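Local structure of ATP-dependent Clp endopeptidase (Clostridium difficile, 3FES) at residues Phe20-Val31 against Lys72-Ser83. The protein probably acts as a Clp-family AAA+ chaperone (ClpC) that unfolds substrates with ATP for proteolysis, its N-terminal domain recruiting substrates and adaptors. Residues are numbered along the deposited sequence; the frame is centred on the assembly and turned at random.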
loop_
_atom_site.group_PDB
_atom_site.type_symbol
_atom_site.label_atom_id
_atom_site.label_comp_id
_atom_site.label_asym_id
_atom_site.label_seq_id
_atom_site.Cartn_x
_atom_site.Cartn_y
_atom_site.Cartn_z
ATOM N N PHE A 20 6.517 -4.355 -5.701
ATOM C CA PHE A 20 7.749 -4.435 -6.468
ATOM C C PHE A 20 7.495 -4.790 -7.940
ATOM O O PHE A 20 8.154 -4.239 -8.848
ATOM C CB PHE A 20 8.681 -5.472 -5.842
ATOM C CG PHE A 20 9.520 -4.939 -4.686
ATOM C CD1 PHE A 20 8.995 -4.840 -3.403
ATOM C CD2 PHE A 20 10.852 -4.579 -4.885
ATOM C CE1 PHE A 20 9.779 -4.393 -2.332
ATOM C CE2 PHE A 20 11.636 -4.117 -3.830
ATOM C CZ PHE A 20 11.082 -4.001 -2.545
ATOM N N GLU A 21 6.586 -5.751 -8.167
ATOM C CA GLU A 21 6.255 -6.182 -9.531
ATOM C C GLU A 21 5.617 -5.047 -10.311
ATOM O O GLU A 21 5.925 -4.864 -11.495
ATOM C CB GLU A 21 5.315 -7.387 -9.492
ATOM C CG GLU A 21 4.926 -7.962 -10.853
ATOM C CD GLU A 21 3.742 -8.938 -10.721
ATOM O OE1 GLU A 21 2.602 -8.579 -11.086
ATOM O OE2 GLU A 21 3.936 -10.050 -10.204
ATOM N N SER A 22 4.752 -4.281 -9.649
ATOM C CA SER A 22 4.165 -3.107 -10.291
ATOM C C SER A 22 5.177 -2.047 -10.681
ATOM O O SER A 22 5.119 -1.544 -11.794
ATOM C CB SER A 22 3.110 -2.481 -9.418
ATOM O OG SER A 22 1.964 -3.335 -9.447
ATOM N N ALA A 23 6.078 -1.698 -9.766
ATOM C CA ALA A 23 7.129 -0.709 -10.058
ATOM C C ALA A 23 7.938 -1.161 -11.282
ATOM O O ALA A 23 8.172 -0.404 -12.237
ATOM C CB ALA A 23 8.033 -0.546 -8.832
ATOM N N LYS A 24 8.366 -2.421 -11.264
ATOM C CA LYS A 24 9.147 -2.926 -12.372
ATOM C C LYS A 24 8.413 -2.774 -13.711
ATOM O O LYS A 24 9.013 -2.328 -14.717
ATOM C CB LYS A 24 9.481 -4.403 -12.159
ATOM C CG LYS A 24 10.585 -4.658 -11.140
ATOM C CD LYS A 24 10.886 -6.173 -11.139
ATOM C CE LYS A 24 11.683 -6.586 -9.931
ATOM N NZ LYS A 24 13.049 -6.988 -10.350
ATOM N N SER A 25 7.142 -3.182 -13.705
ATOM C CA SER A 25 6.255 -3.102 -14.858
ATOM C C SER A 25 6.222 -1.714 -15.453
ATOM O O SER A 25 6.192 -1.570 -16.671
ATOM C CB SER A 25 4.833 -3.497 -14.477
ATOM O OG SER A 25 4.716 -4.895 -14.391
ATOM N N LEU A 26 6.217 -0.709 -14.579
ATOM C CA LEU A 26 6.123 0.705 -14.986
ATOM C C LEU A 26 7.479 1.364 -15.287
ATOM O O LEU A 26 7.535 2.568 -15.608
ATOM C CB LEU A 26 5.399 1.490 -13.900
ATOM C CG LEU A 26 3.974 1.025 -13.587
ATOM C CD1 LEU A 26 3.505 1.674 -12.324
ATOM C CD2 LEU A 26 3.005 1.279 -14.807
ATOM N N GLY A 27 8.557 0.585 -15.217
ATOM C CA GLY A 27 9.918 1.107 -15.378
ATOM C C GLY A 27 10.324 2.044 -14.236
ATOM O O GLY A 27 11.077 3.010 -14.446
ATOM N N HIS A 28 9.834 1.757 -13.029
ATOM C CA HIS A 28 10.172 2.546 -11.835
ATOM C C HIS A 28 11.169 1.744 -11.004
ATOM O O HIS A 28 10.869 0.605 -10.624
ATOM C CB HIS A 28 8.910 2.819 -11.004
ATOM C CG HIS A 28 7.900 3.658 -11.710
ATOM N ND1 HIS A 28 6.627 3.866 -11.222
ATOM C CD2 HIS A 28 7.961 4.317 -12.896
ATOM C CE1 HIS A 28 5.959 4.642 -12.059
ATOM N NE2 HIS A 28 6.742 4.920 -13.088
ATOM N N ASN A 29 12.336 2.293 -10.693
ATOM C CA ASN A 29 13.323 1.501 -9.938
ATOM C C ASN A 29 13.268 1.759 -8.427
ATOM O O ASN A 29 14.020 1.185 -7.662
ATOM C CB ASN A 29 14.737 1.647 -10.494
ATOM C CG ASN A 29 15.162 3.087 -10.650
ATOM O OD1 ASN A 29 14.688 3.972 -9.935
ATOM N ND2 ASN A 29 16.020 3.338 -11.624
ATOM N N ILE A 30 12.354 2.617 -8.012
ATOM C CA ILE A 30 12.141 2.889 -6.600
ATOM C C ILE A 30 10.693 2.585 -6.253
ATOM O O ILE A 30 9.768 3.115 -6.867
ATOM C CB ILE A 30 12.512 4.378 -6.244
ATOM C CG1 ILE A 30 13.994 4.634 -6.603
ATOM C CG2 ILE A 30 12.239 4.650 -4.762
ATOM C CD1 ILE A 30 14.385 6.131 -6.663
ATOM N N VAL A 31 10.494 1.737 -5.255
ATOM C CA VAL A 31 9.132 1.385 -4.794
ATOM C C VAL A 31 8.693 2.434 -3.762
ATOM O O VAL A 31 9.291 2.531 -2.674
ATOM C CB VAL A 31 9.136 0.022 -4.108
ATOM C CG1 VAL A 31 7.735 -0.345 -3.569
ATOM C CG2 VAL A 31 9.638 -1.049 -5.084
ATOM N N LYS A 72 5.895 6.573 -17.210
ATOM C CA LYS A 72 6.331 5.182 -17.241
ATOM C C LYS A 72 7.453 4.960 -18.231
ATOM O O LYS A 72 7.558 5.671 -19.233
ATOM C CB LYS A 72 5.156 4.203 -17.443
ATOM C CG LYS A 72 4.434 4.266 -18.747
ATOM C CD LYS A 72 3.342 3.183 -18.785
ATOM C CE LYS A 72 2.934 2.801 -20.203
ATOM N NZ LYS A 72 2.010 1.603 -20.190
ATOM N N GLY A 73 8.321 4.006 -17.927
ATOM C CA GLY A 73 9.476 3.706 -18.767
ATOM C C GLY A 73 9.447 2.241 -19.108
ATOM O O GLY A 73 8.477 1.570 -18.806
ATOM N N GLU A 74 10.496 1.728 -19.735
ATOM C CA GLU A 74 10.499 0.313 -20.126
ATOM C C GLU A 74 10.585 -0.614 -18.911
ATOM O O GLU A 74 11.086 -0.211 -17.863
ATOM C CB GLU A 74 11.640 0.038 -21.088
ATOM C CG GLU A 74 11.430 0.669 -22.471
ATOM C CD GLU A 74 12.725 0.822 -23.245
ATOM O OE1 GLU A 74 13.681 1.418 -22.701
ATOM O OE2 GLU A 74 12.785 0.351 -24.405
ATOM N N GLU A 75 10.125 -1.861 -19.052
ATOM C CA GLU A 75 10.150 -2.798 -17.917
ATOM C C GLU A 75 11.566 -3.020 -17.396
ATOM O O GLU A 75 12.515 -3.099 -18.167
ATOM C CB GLU A 75 9.494 -4.142 -18.260
ATOM C CG GLU A 75 7.971 -4.157 -18.098
ATOM C CD GLU A 75 7.446 -5.398 -17.337
ATOM O OE1 GLU A 75 8.124 -5.887 -16.396
ATOM O OE2 GLU A 75 6.332 -5.870 -17.659
ATOM N N ILE A 76 11.700 -3.103 -16.076
ATOM C CA ILE A 76 12.986 -3.423 -15.448
ATOM C C ILE A 76 13.026 -4.900 -15.066
ATOM O O ILE A 76 12.045 -5.437 -14.537
ATOM C CB ILE A 76 13.183 -2.608 -14.162
ATOM C CG1 ILE A 76 12.810 -1.151 -14.404
ATOM C CG2 ILE A 76 14.619 -2.760 -13.624
ATOM C CD1 ILE A 76 12.595 -0.414 -13.150
ATOM N N SER A 77 14.161 -5.549 -15.309
ATOM C CA SER A 77 14.302 -6.959 -14.975
ATOM C C SER A 77 15.176 -7.192 -13.739
ATOM O O SER A 77 14.997 -8.186 -13.042
ATOM C CB SER A 77 14.835 -7.748 -16.172
ATOM O OG SER A 77 16.041 -7.179 -16.640
ATOM N N GLU A 78 16.108 -6.276 -13.465
ATOM C CA GLU A 78 16.973 -6.404 -12.278
ATOM C C GLU A 78 16.269 -5.963 -10.987
ATOM O O GLU A 78 15.105 -5.554 -11.026
ATOM C CB GLU A 78 18.296 -5.646 -12.462
ATOM C CG GLU A 78 18.156 -4.134 -12.456
ATOM C CD GLU A 78 18.015 -3.567 -13.846
ATOM O OE1 GLU A 78 18.160 -4.333 -14.827
ATOM O OE2 GLU A 78 17.763 -2.350 -13.962
ATOM N N ASP A 79 16.980 -6.048 -9.857
ATOM C CA ASP A 79 16.457 -5.638 -8.542
ATOM C C ASP A 79 16.370 -4.131 -8.398
ATOM O O ASP A 79 17.226 -3.391 -8.883
ATOM C CB ASP A 79 17.323 -6.191 -7.403
ATOM C CG ASP A 79 17.356 -7.712 -7.370
ATOM O OD1 ASP A 79 16.325 -8.349 -7.662
ATOM O OD2 ASP A 79 18.413 -8.273 -7.037
ATOM N N ILE A 80 15.317 -3.720 -7.699
ATOM C CA ILE A 80 14.960 -2.341 -7.409
ATOM C C ILE A 80 14.738 -2.205 -5.869
ATOM O O ILE A 80 14.803 -3.219 -5.149
ATOM C CB ILE A 80 13.678 -1.995 -8.141
ATOM C CG1 ILE A 80 12.523 -2.766 -7.534
ATOM C CG2 ILE A 80 13.780 -2.313 -9.677
ATOM C CD1 ILE A 80 11.242 -2.102 -7.733
ATOM N N VAL A 81 14.456 -0.996 -5.359
ATOM C CA VAL A 81 14.581 -0.750 -3.899
ATOM C C VAL A 81 13.462 0.094 -3.316
ATOM O O VAL A 81 12.840 0.856 -4.043
ATOM C CB VAL A 81 15.958 -0.101 -3.534
ATOM C CG1 VAL A 81 17.112 -1.047 -3.935
ATOM C CG2 VAL A 81 16.136 1.221 -4.245
ATOM N N LEU A 82 13.196 -0.083 -2.010
ATOM C CA LEU A 82 12.220 0.730 -1.306
ATOM C C LEU A 82 12.747 2.144 -1.069
ATOM O O LEU A 82 13.905 2.322 -0.707
ATOM C CB LEU A 82 11.884 0.127 0.049
ATOM C CG LEU A 82 11.255 -1.277 0.024
ATOM C CD1 LEU A 82 11.238 -1.783 1.448
ATOM C CD2 LEU A 82 9.844 -1.148 -0.527
ATOM N N SER A 83 11.867 3.120 -1.248
ATOM C CA SER A 83 12.197 4.491 -0.845
ATOM C C SER A 83 12.184 4.587 0.720
ATOM O O SER A 83 11.647 3.717 1.405
ATOM C CB SER A 83 11.137 5.451 -1.373
ATOM O OG SER A 83 9.923 5.182 -0.736
HETATM O O HOH W 1 7.190 -6.901 -13.186
HETATM O O HOH W 2 6.519 -0.282 -18.887
HETATM O O HOH W 3 3.930 -6.481 -16.864
#
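I30 and V31 pair with V81 and L82 in the short two-stranded parallel sheet of the Clp N-terminal domain, an otherwise helical fold. V81 is held through both its backbone N and its O: V81 N donates to N29 O, and V81 O accepts from V31 N at 2.8 Å. S83 N extends the ladder to V31 O. V31 O also accepts from S86 OG, at the start of helix 84-99, and S83 OG caps S86 N.

Further along, the loop 72-80 wraps the end of helix 10-25, which closes in a Schellman motif at G27. K24 O takes G27 N and I76 N from opposite faces of its carbonyl plane. G73 N binds L26 O at 2.8 Å. One water bridges S25 O and G73 O; in one of the two S25 conformers, another links S25 OG to E75 OE2.

Apolar contacts centre on I80. Its CG1 sits between the backbone N and carbonyl carbon (chi1 69°), which points the branch toward helix 10-25. I80 CD1 meets A23 CB at 3.7 Å and presses on V31 CG2 at a tight 3.3 Å. V31 CG2 also lies over the centre of the F20 ring, while I80 O is at the ring's edge. L82 CD2 touches F20 CZ.

The K24 chain runs along I76 O and bends at chi4 (-111°). K24 NZ thereby reaches E78 O at 2.6 Å, well above the plane of that carbonyl (55° out of it).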